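Local atomic coordinates of major Capsid Protein VP1 (Chimpanzee polyomavirus Bob, PDB entry 6Y9I), a protein that forms the major outer shell of the polyomavirus capsid as pentamers and, as in related viruses, probably engages glycan receptors on host cells. Residues Asn11-Pro16 against Lys287-Asn292; Thr20-Tyr25 against Val72-Leu77; Trp89-Cys94 against Phe281-Arg286. One frame throughout, in Å; residues are numbered along the deposited sequence.

Contact 1: residues Asn11-Pro16 against Lys287-Asn292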
loop_
_atom_site.group_PDB
_atom_site.type_symbol
_atom_site.label_atom_id
_atom_site.label_comp_id
_atom_site.label_asym_id
_atom_site.label_seq_id
_atom_site.Cartn_x
_atom_site.Cartn_y
_atom_site.Cartn_z
ATOM N N ASN A 11 -2.639 -35.117 -23.571
ATOM C CA ASN A 11 -2.270 -35.479 -22.176
ATOM C C ASN A 11 -0.861 -34.945 -21.861
ATOM O O ASN A 11 -0.016 -34.969 -22.747
ATOM C CB ASN A 11 -2.335 -37.000 -21.960
ATOM C CG ASN A 11 -3.541 -37.640 -22.619
ATOM O OD1 ASN A 11 -4.535 -37.953 -21.956
ATOM N ND2 ASN A 11 -3.470 -37.824 -23.933
ATOM N N ILE A 12 -0.620 -34.517 -20.621
ATOM C CA ILE A 12 0.755 -34.368 -20.048
ATOM C C ILE A 12 1.463 -35.724 -20.162
ATOM O O ILE A 12 0.838 -36.752 -19.822
ATOM C CB ILE A 12 0.699 -33.876 -18.591
ATOM C CG1 ILE A 12 0.074 -32.481 -18.509
ATOM C CG2 ILE A 12 2.086 -33.949 -17.963
ATOM C CD1 ILE A 12 -0.777 -32.219 -17.269
ATOM N N ILE A 13 2.688 -35.738 -20.673
ATOM C CA ILE A 13 3.543 -36.953 -20.775
ATOM C C ILE A 13 4.228 -37.194 -19.426
ATOM O O ILE A 13 4.752 -36.226 -18.829
ATOM C CB ILE A 13 4.540 -36.800 -21.942
ATOM C CG1 ILE A 13 3.776 -36.845 -23.264
ATOM C CG2 ILE A 13 5.636 -37.839 -21.866
ATOM C CD1 ILE A 13 4.631 -36.945 -24.479
ATOM N N THR A 14 4.218 -38.445 -18.963
ATOM C CA THR A 14 4.786 -38.849 -17.654
ATOM C C THR A 14 6.005 -39.728 -17.911
ATOM O O THR A 14 6.307 -39.999 -19.089
ATOM C CB THR A 14 3.735 -39.544 -16.778
ATOM O OG1 THR A 14 3.207 -40.658 -17.499
ATOM C CG2 THR A 14 2.611 -38.618 -16.373
ATOM N N GLY A 15 6.681 -40.138 -16.843
ATOM C CA GLY A 15 7.876 -40.993 -16.922
ATOM C C GLY A 15 9.147 -40.169 -16.768
ATOM O O GLY A 15 9.097 -38.961 -16.530
ATOM N N PRO A 16 10.325 -40.820 -16.861
ATOM C CA PRO A 16 11.595 -40.126 -16.664
ATOM C C PRO A 16 11.979 -39.286 -17.897
ATOM O O PRO A 16 11.568 -39.612 -19.009
ATOM C CB PRO A 16 12.573 -41.281 -16.381
ATOM C CG PRO A 16 11.987 -42.464 -17.140
ATOM C CD PRO A 16 10.486 -42.260 -17.131
ATOM N N LYS A 287 6.900 -32.196 -20.919
ATOM C CA LYS A 287 6.498 -32.698 -22.247
ATOM C C LYS A 287 4.972 -32.773 -22.254
ATOM O O LYS A 287 4.412 -33.296 -21.280
ATOM C CB LYS A 287 7.159 -34.046 -22.522
ATOM C CG LYS A 287 8.661 -33.990 -22.696
ATOM C CD LYS A 287 9.231 -35.359 -22.878
ATOM C CE LYS A 287 10.726 -35.363 -23.101
ATOM N NZ LYS A 287 11.237 -36.743 -22.944
ATOM N N ARG A 288 4.351 -32.213 -23.283
ATOM C CA ARG A 288 2.885 -32.269 -23.527
ATOM C C ARG A 288 2.636 -32.945 -24.881
ATOM O O ARG A 288 3.273 -32.549 -25.900
ATOM C CB ARG A 288 2.292 -30.858 -23.479
ATOM C CG ARG A 288 0.832 -30.761 -23.891
ATOM C CD ARG A 288 -0.166 -31.278 -22.878
ATOM N NE ARG A 288 -0.260 -30.385 -21.737
ATOM C CZ ARG A 288 -1.333 -30.255 -20.969
ATOM N NH1 ARG A 288 -2.408 -30.992 -21.209
ATOM N NH2 ARG A 288 -1.331 -29.376 -19.979
ATOM N N ALA A 289 1.733 -33.918 -24.908
ATOM C CA ALA A 289 1.290 -34.560 -26.168
ATOM C C ALA A 289 0.337 -33.598 -26.882
ATOM O O ALA A 289 -0.478 -32.935 -26.223
ATOM C CB ALA A 289 0.655 -35.914 -25.911
ATOM N N VAL A 290 0.482 -33.511 -28.203
ATOM C CA VAL A 290 -0.351 -32.668 -29.101
ATOM C C VAL A 290 -0.678 -33.504 -30.343
ATOM O O VAL A 290 0.063 -34.485 -30.605
ATOM C CB VAL A 290 0.374 -31.351 -29.450
ATOM C CG1 VAL A 290 0.586 -30.483 -28.208
ATOM C CG2 VAL A 290 1.694 -31.588 -30.179
ATOM N N LYS A 291 -1.743 -33.135 -31.050
ATOM C CA LYS A 291 -2.081 -33.657 -32.408
ATOM C C LYS A 291 -2.135 -32.458 -33.358
ATOM O O LYS A 291 -2.823 -31.481 -33.004
ATOM C CB LYS A 291 -3.411 -34.427 -32.391
ATOM N N ASN A 292 -1.400 -32.519 -34.477
ATOM C CA ASN A 292 -1.409 -31.499 -35.567
ATOM C C ASN A 292 -2.830 -31.410 -36.137
ATOM O O ASN A 292 -3.095 -31.598 -37.329
ATOM C CB ASN A 292 -0.373 -31.803 -36.657
HETATM O O HOH W 1 10.001 -38.454 -21.092
#
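The antiparallel pairing of strand 8-26 with the C-terminal strand 272-291, part of the jelly-roll beta-sandwich of polyomavirus VP1, is centred on I12 and R288, a non-hydrogen-bonded pair with CA atoms 4.6 Å apart. Two backbone bonds flank it: A289 N to N11 O at 3.0 Å and I13 N to K287 O at 3.1 Å, each with an N-H...O angle of 159°. From I13 on, the first segment is loop, although I13 N keeps its bond to the sheet. R288 starts with CG anti to its backbone N (chi1 172°) and then bends at chi2 and chi3, which turns the guanidinium back across I12. I12 CG1 lies over the centre of one guanidinium face, 3.6 Å from CZ. The group is also tied at its rim, since R288 NE forms a salt bridge with E90 and NH1 bonds to the carbonyl of L10; both bonds would restrict its rotation. I13 packs instead toward K287 and A289, its CB 3.8 Å from K287 CB. The extended K287 chain carries its ammonium to the carbonyl of D17 and to a water, which lies 2.8 Å from K287 NZ and donates to P16 O at 2.9 Å.

Contact 2: residues Thr20-Tyr25 against Val72-Leu77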
loop_
_atom_site.group_PDB
_atom_site.type_symbol
_atom_site.label_atom_id
_atom_site.label_comp_id
_atom_site.label_asym_id
_atom_site.label_seq_id
_atom_site.Cartn_x
_atom_site.Cartn_y
_atom_site.Cartn_z
ATOM N N THR A 20 12.271 -30.502 -17.844
ATOM C CA THR A 20 13.573 -29.830 -17.994
ATOM C C THR A 20 13.424 -28.416 -17.436
ATOM O O THR A 20 12.290 -27.988 -17.170
ATOM C CB THR A 20 14.047 -29.885 -19.448
ATOM O OG1 THR A 20 15.432 -29.534 -19.440
ATOM C CG2 THR A 20 13.258 -28.990 -20.377
ATOM N N GLU A 21 14.552 -27.744 -17.280
ATOM C CA GLU A 21 14.680 -26.424 -16.627
ATOM C C GLU A 21 15.641 -25.599 -17.474
ATOM O O GLU A 21 16.667 -26.151 -17.872
ATOM C CB GLU A 21 15.224 -26.683 -15.229
ATOM C CG GLU A 21 15.169 -25.517 -14.280
ATOM C CD GLU A 21 15.794 -25.908 -12.945
ATOM O OE1 GLU A 21 17.048 -25.806 -12.792
ATOM O OE2 GLU A 21 15.044 -26.375 -12.086
ATOM N N ILE A 22 15.320 -24.346 -17.781
ATOM C CA ILE A 22 16.282 -23.482 -18.509
ATOM C C ILE A 22 16.443 -22.207 -17.678
ATOM O O ILE A 22 15.521 -21.842 -16.972
ATOM C CB ILE A 22 15.868 -23.240 -19.972
ATOM C CG1 ILE A 22 14.661 -22.318 -20.076
ATOM C CG2 ILE A 22 15.647 -24.553 -20.714
ATOM C CD1 ILE A 22 15.043 -20.843 -20.125
ATOM N N GLU A 23 17.626 -21.628 -17.703
ATOM C CA GLU A 23 17.918 -20.401 -16.928
ATOM C C GLU A 23 18.639 -19.422 -17.860
ATOM O O GLU A 23 19.355 -19.870 -18.759
ATOM C CB GLU A 23 18.569 -20.775 -15.595
ATOM C CG GLU A 23 20.043 -21.112 -15.634
ATOM C CD GLU A 23 20.645 -21.364 -14.253
ATOM O OE1 GLU A 23 21.882 -21.575 -14.193
ATOM O OE2 GLU A 23 19.887 -21.323 -13.229
ATOM N N LEU A 24 18.337 -18.135 -17.724
ATOM C CA LEU A 24 19.035 -17.077 -18.476
ATOM C C LEU A 24 18.808 -15.725 -17.809
ATOM O O LEU A 24 17.929 -15.600 -16.922
ATOM C CB LEU A 24 18.589 -17.055 -19.933
ATOM C CG LEU A 24 17.182 -16.541 -20.216
ATOM C CD1 LEU A 24 17.138 -15.962 -21.614
ATOM C CD2 LEU A 24 16.154 -17.645 -20.052
ATOM N N TYR A 25 19.657 -14.785 -18.191
ATOM C CA TYR A 25 19.587 -13.363 -17.801
ATOM C C TYR A 25 19.209 -12.582 -19.037
ATOM O O TYR A 25 19.706 -12.953 -20.135
ATOM C CB TYR A 25 20.928 -12.858 -17.287
ATOM C CG TYR A 25 21.100 -13.004 -15.807
ATOM C CD1 TYR A 25 20.335 -12.246 -14.938
ATOM C CD2 TYR A 25 22.029 -13.880 -15.276
ATOM C CE1 TYR A 25 20.498 -12.348 -13.570
ATOM C CE2 TYR A 25 22.196 -14.004 -13.908
ATOM C CZ TYR A 25 21.434 -13.224 -13.054
ATOM O OH TYR A 25 21.586 -13.310 -11.701
ATOM N N VAL A 72 15.328 -19.106 -26.376
ATOM C CA VAL A 72 16.238 -20.177 -25.861
ATOM C C VAL A 72 15.919 -21.475 -26.622
ATOM O O VAL A 72 14.718 -21.842 -26.731
ATOM C CB VAL A 72 16.078 -20.354 -24.338
ATOM C CG1 VAL A 72 16.990 -21.448 -23.798
ATOM C CG2 VAL A 72 16.300 -19.045 -23.595
ATOM N N GLN A 73 16.940 -22.142 -27.158
ATOM C CA GLN A 73 16.755 -23.432 -27.861
ATOM C C GLN A 73 16.510 -24.515 -26.816
ATOM O O GLN A 73 17.359 -24.656 -25.946
ATOM C CB GLN A 73 17.982 -23.809 -28.690
ATOM C CG GLN A 73 17.838 -25.179 -29.320
ATOM C CD GLN A 73 16.730 -25.161 -30.333
ATOM O OE1 GLN A 73 16.590 -24.231 -31.116
ATOM N NE2 GLN A 73 15.904 -26.183 -30.316
ATOM N N LEU A 74 15.395 -25.250 -26.908
ATOM C CA LEU A 74 15.090 -26.365 -25.976
ATOM C C LEU A 74 15.624 -27.677 -26.553
ATOM O O LEU A 74 15.854 -27.787 -27.756
ATOM C CB LEU A 74 13.578 -26.415 -25.771
ATOM C CG LEU A 74 12.983 -25.177 -25.092
ATOM C CD1 LEU A 74 11.460 -25.202 -25.134
ATOM C CD2 LEU A 74 13.472 -25.051 -23.667
ATOM N N PRO A 75 15.766 -28.731 -25.719
ATOM C CA PRO A 75 16.140 -30.061 -26.202
ATOM C C PRO A 75 15.183 -30.504 -27.306
ATOM O O PRO A 75 14.015 -30.390 -27.120
ATOM C CB PRO A 75 15.998 -30.961 -24.967
ATOM C CG PRO A 75 16.152 -30.011 -23.797
ATOM C CD PRO A 75 15.520 -28.719 -24.268
ATOM N N MET A 76 15.717 -30.952 -28.436
ATOM C CA MET A 76 14.912 -31.265 -29.648
ATOM C C MET A 76 13.938 -32.398 -29.306
ATOM O O MET A 76 14.382 -33.395 -28.735
ATOM C CB MET A 76 15.814 -31.678 -30.818
ATOM N N LEU A 77 12.645 -32.225 -29.571
ATOM C CA LEU A 77 11.665 -33.328 -29.397
ATOM C C LEU A 77 11.382 -33.921 -30.776
ATOM O O LEU A 77 11.893 -33.354 -31.756
ATOM C CB LEU A 77 10.391 -32.796 -28.736
ATOM C CG LEU A 77 10.551 -32.300 -27.302
ATOM C CD1 LEU A 77 9.228 -31.772 -26.782
ATOM C CD2 LEU A 77 11.077 -33.393 -26.386
#
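V72 overlaps the end of L24 through a single methyl: V72 CG2 lies 3.8 Å from L24 CD1 and equally far from L24 CD2, so it sits against the fork of the leucine. The same methyl meets I22 tip to tip, at 4.1 Å from I22 CD1. With chi1 at 180°, V72 puts CG1 anti to the backbone N and leaves CG2 beside that nitrogen, and CG2 is the branch that serves both neighbours. I22 has a second point of contact, its CG2 methyl, which reaches L74 CD2 at 3.7 Å; these two side chains cross at about a right angle. At the far end T20 and P75 approach more loosely, with T20 OG1 4.4 Å from P75 CG.

The touching parts, 20-24 and 72-75, run in nearly opposite directions, 157° apart, yet I22 CA and V72 CA are still 8.1 Å from each other. This spacing is too wide for strand pairing and fits side chains meeting between layers of the beta-sandwich fold. Each segment has its hydrogen-bonding neighbour elsewhere: T20, I22 and L24 bond to strand 272-291, while V72 bonds to L253 of strand 252-265. I22 and L24 also touch that second strand through L253 and V255. Y25 and E23, beside the contact, pack on P206 and S207 of a neighbouring subunit.

Q73 points away from strand 20-25, and its NE2 bonds to L74 O at 3.0 Å, in the carbonyl plane. With methyl groups making all the close approaches, the attraction between the segments probably rests on dispersion and the exclusion of water rather than on directional bonds.

Contact 3: residues Trp89-Cys94 against Phe281-Arg286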
loop_
_atom_site.group_PDB
_atom_site.type_symbol
_atom_site.label_atom_id
_atom_site.label_comp_id
_atom_site.label_asym_id
_atom_site.label_seq_id
_atom_site.Cartn_x
_atom_site.Cartn_y
_atom_site.Cartn_z
ATOM N N TRP A 89 7.275 -28.996 -25.704
ATOM C CA TRP A 89 7.588 -28.430 -24.375
ATOM C C TRP A 89 6.467 -27.488 -23.954
ATOM O O TRP A 89 6.058 -26.658 -24.754
ATOM C CB TRP A 89 8.939 -27.750 -24.405
ATOM C CG TRP A 89 10.065 -28.727 -24.494
ATOM C CD1 TRP A 89 10.932 -28.895 -25.533
ATOM C CD2 TRP A 89 10.455 -29.663 -23.474
ATOM N NE1 TRP A 89 11.847 -29.871 -25.233
ATOM C CE2 TRP A 89 11.587 -30.350 -23.970
ATOM C CE3 TRP A 89 9.966 -29.976 -22.192
ATOM C CZ2 TRP A 89 12.221 -31.346 -23.234
ATOM C CZ3 TRP A 89 10.610 -30.951 -21.465
ATOM C CH2 TRP A 89 11.711 -31.634 -21.983
ATOM N N GLU A 90 5.997 -27.651 -22.715
ATOM C CA GLU A 90 4.967 -26.795 -22.088
ATOM C C GLU A 90 5.608 -26.079 -20.901
ATOM O O GLU A 90 6.026 -26.771 -19.966
ATOM C CB GLU A 90 3.785 -27.656 -21.658
ATOM C CG GLU A 90 2.650 -26.902 -21.035
ATOM C CD GLU A 90 1.642 -27.812 -20.355
ATOM O OE1 GLU A 90 1.832 -29.049 -20.392
ATOM O OE2 GLU A 90 0.656 -27.282 -19.779
ATOM N N ALA A 91 5.695 -24.749 -20.947
ATOM C CA ALA A 91 6.200 -23.948 -19.806
ATOM C C ALA A 91 5.154 -23.954 -18.673
ATOM O O ALA A 91 3.991 -23.532 -18.883
ATOM C CB ALA A 91 6.576 -22.553 -20.252
ATOM N N VAL A 92 5.546 -24.428 -17.490
ATOM C CA VAL A 92 4.593 -24.658 -16.366
ATOM C C VAL A 92 4.765 -23.572 -15.298
ATOM O O VAL A 92 3.753 -23.117 -14.724
ATOM C CB VAL A 92 4.707 -26.087 -15.791
ATOM C CG1 VAL A 92 4.335 -27.132 -16.835
ATOM C CG2 VAL A 92 6.070 -26.394 -15.212
ATOM N N SER A 93 5.991 -23.151 -15.033
ATOM C CA SER A 93 6.254 -22.221 -13.915
ATOM C C SER A 93 7.608 -21.567 -14.130
ATOM O O SER A 93 8.463 -22.112 -14.874
ATOM C CB SER A 93 6.173 -22.941 -12.572
ATOM O OG SER A 93 7.252 -23.834 -12.438
ATOM N N CYS A 94 7.815 -20.431 -13.496
ATOM C CA CYS A 94 9.147 -19.803 -13.560
ATOM C C CYS A 94 9.487 -19.118 -12.245
ATOM O O CYS A 94 8.572 -18.684 -11.537
ATOM C CB CYS A 94 9.213 -18.845 -14.735
ATOM S SG CYS A 94 8.124 -17.424 -14.558
ATOM N N PHE A 281 15.735 -15.454 -15.158
ATOM C CA PHE A 281 14.597 -16.373 -15.384
ATOM C C PHE A 281 15.062 -17.813 -15.174
ATOM O O PHE A 281 16.124 -18.207 -15.714
ATOM C CB PHE A 281 14.110 -16.307 -16.832
ATOM C CG PHE A 281 13.480 -15.014 -17.267
ATOM C CD1 PHE A 281 14.269 -13.922 -17.596
ATOM C CD2 PHE A 281 12.101 -14.914 -17.422
ATOM C CE1 PHE A 281 13.687 -12.748 -18.034
ATOM C CE2 PHE A 281 11.524 -13.735 -17.879
ATOM C CZ PHE A 281 12.323 -12.662 -18.173
ATOM N N LYS A 282 14.289 -18.579 -14.425
ATOM C CA LYS A 282 14.385 -20.055 -14.417
ATOM C C LYS A 282 12.999 -20.574 -14.755
ATOM O O LYS A 282 12.055 -20.293 -13.988
ATOM C CB LYS A 282 14.866 -20.576 -13.067
ATOM C CG LYS A 282 15.032 -22.086 -12.978
ATOM C CD LYS A 282 15.135 -22.609 -11.549
ATOM C CE LYS A 282 15.897 -21.710 -10.593
ATOM N NZ LYS A 282 16.254 -22.412 -9.337
ATOM N N VAL A 283 12.884 -21.279 -15.870
ATOM C CA VAL A 283 11.580 -21.756 -16.380
ATOM C C VAL A 283 11.610 -23.280 -16.322
ATOM O O VAL A 283 12.577 -23.876 -16.828
ATOM C CB VAL A 283 11.330 -21.240 -17.812
ATOM C CG1 VAL A 283 9.986 -21.720 -18.344
ATOM C CG2 VAL A 283 11.425 -19.735 -17.887
ATOM N N THR A 284 10.586 -23.872 -15.721
ATOM C CA THR A 284 10.385 -25.337 -15.652
ATOM C C THR A 284 9.418 -25.740 -16.768
ATOM O O THR A 284 8.334 -25.119 -16.899
ATOM C CB THR A 284 9.858 -25.767 -14.278
ATOM O OG1 THR A 284 10.804 -25.352 -13.296
ATOM C CG2 THR A 284 9.669 -27.261 -14.176
ATOM N N LEU A 285 9.802 -26.732 -17.567
ATOM C CA LEU A 285 8.987 -27.209 -18.705
ATOM C C LEU A 285 8.746 -28.711 -18.589
ATOM O O LEU A 285 9.608 -29.431 -18.047
ATOM C CB LEU A 285 9.708 -26.865 -20.006
ATOM C CG LEU A 285 9.997 -25.373 -20.205
ATOM C CD1 LEU A 285 11.467 -25.078 -19.957
ATOM C CD2 LEU A 285 9.596 -24.932 -21.603
ATOM N N ARG A 286 7.584 -29.149 -19.060
ATOM C CA ARG A 286 7.229 -30.594 -19.133
ATOM C C ARG A 286 6.780 -30.928 -20.560
ATOM O O ARG A 286 6.350 -30.024 -21.315
ATOM C CB ARG A 286 6.154 -30.943 -18.104
ATOM C CG ARG A 286 4.800 -30.337 -18.415
ATOM C CD ARG A 286 3.758 -30.587 -17.350
ATOM N NE ARG A 286 2.556 -29.833 -17.678
ATOM C CZ ARG A 286 1.624 -29.493 -16.806
ATOM N NH1 ARG A 286 1.709 -29.907 -15.550
ATOM N NH2 ARG A 286 0.590 -28.767 -17.192
HETATM O O HOH W 2 9.751 -22.830 -12.118
#
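A classic beta bulge interrupts the antiparallel pairing here: V92 and S93 both face T284, and the register shifts by one between the A91-L285 and S93-T284 pairs. T284 serves both residues through its backbone. Its carbonyl O accepts from V92 N at 2.9 Å in a nearly straight bond (174°), and its own N donates to S93 O. On the side toward W89, E90 and R286 form a hydrogen-bonded pair, with E90 N to R286 O at 2.8 Å and R286 N returning to E90 O.

The same two residues are joined through their side chains. R286 grips E90 side-on, NE to OE1 at 2.9 Å and NH2 to OE2 at 3.0 Å. Both oxygens lie close to the guanidinium plane, but they are met from above the carboxylate plane, the two planes being 60° apart. CG anti to the backbone N (chi1 -179°) and an extended chain lay E90 alongside R286, both pointing the same way. The E90 carboxylate is further engaged by R288 NE and the backbone N of G245; this gathering of donors would probably favour the ionised form. V92 CG1 covers one guanidinium face near its rim, 3.3 Å from R286 NE.

These strands, 87-98 and 272-291, are neighbours in the jelly-roll sheet of VP1, and their two faces differ. A91, C94, V283 and L285 share the apolar one: A91 CB touches V283 CG1 at 4.0 Å and also approaches L285 CD2, while F135 and V137 of strand 131-138 cover C94 and V283. W89 lies against L285 CB through CE3, and its indole NE1 bonds to P75 O. On the face of E90 and R286, a water bridges the hydroxyls of S93 and T284, 2.7 Å from S93 OG and 3.0 Å from T284 OG1.

Strand 272-291 supplies one side of both contact 1 and contact 3, and strand 8-26 serves contacts 1 and 2. Contacts 1 and 3 are both partly buried, but contact 3, which joins backbone pairing to a salt bridge, has six buried residues against two. The centre of contact 1 lies about 31 Å from the centre of the chain, where its strand pairing runs out into a loop. Contact 2 is a surface contact made mainly by apolar side chains. Contacts 1 and 3 share a charged cluster around E90; separately, I12 CD1 packs 3.7 Å from R286 CZ. W89 joins all three: it packs on K287, T20 and L77. The centres of contacts 2 and 3 are about 9 Å apart.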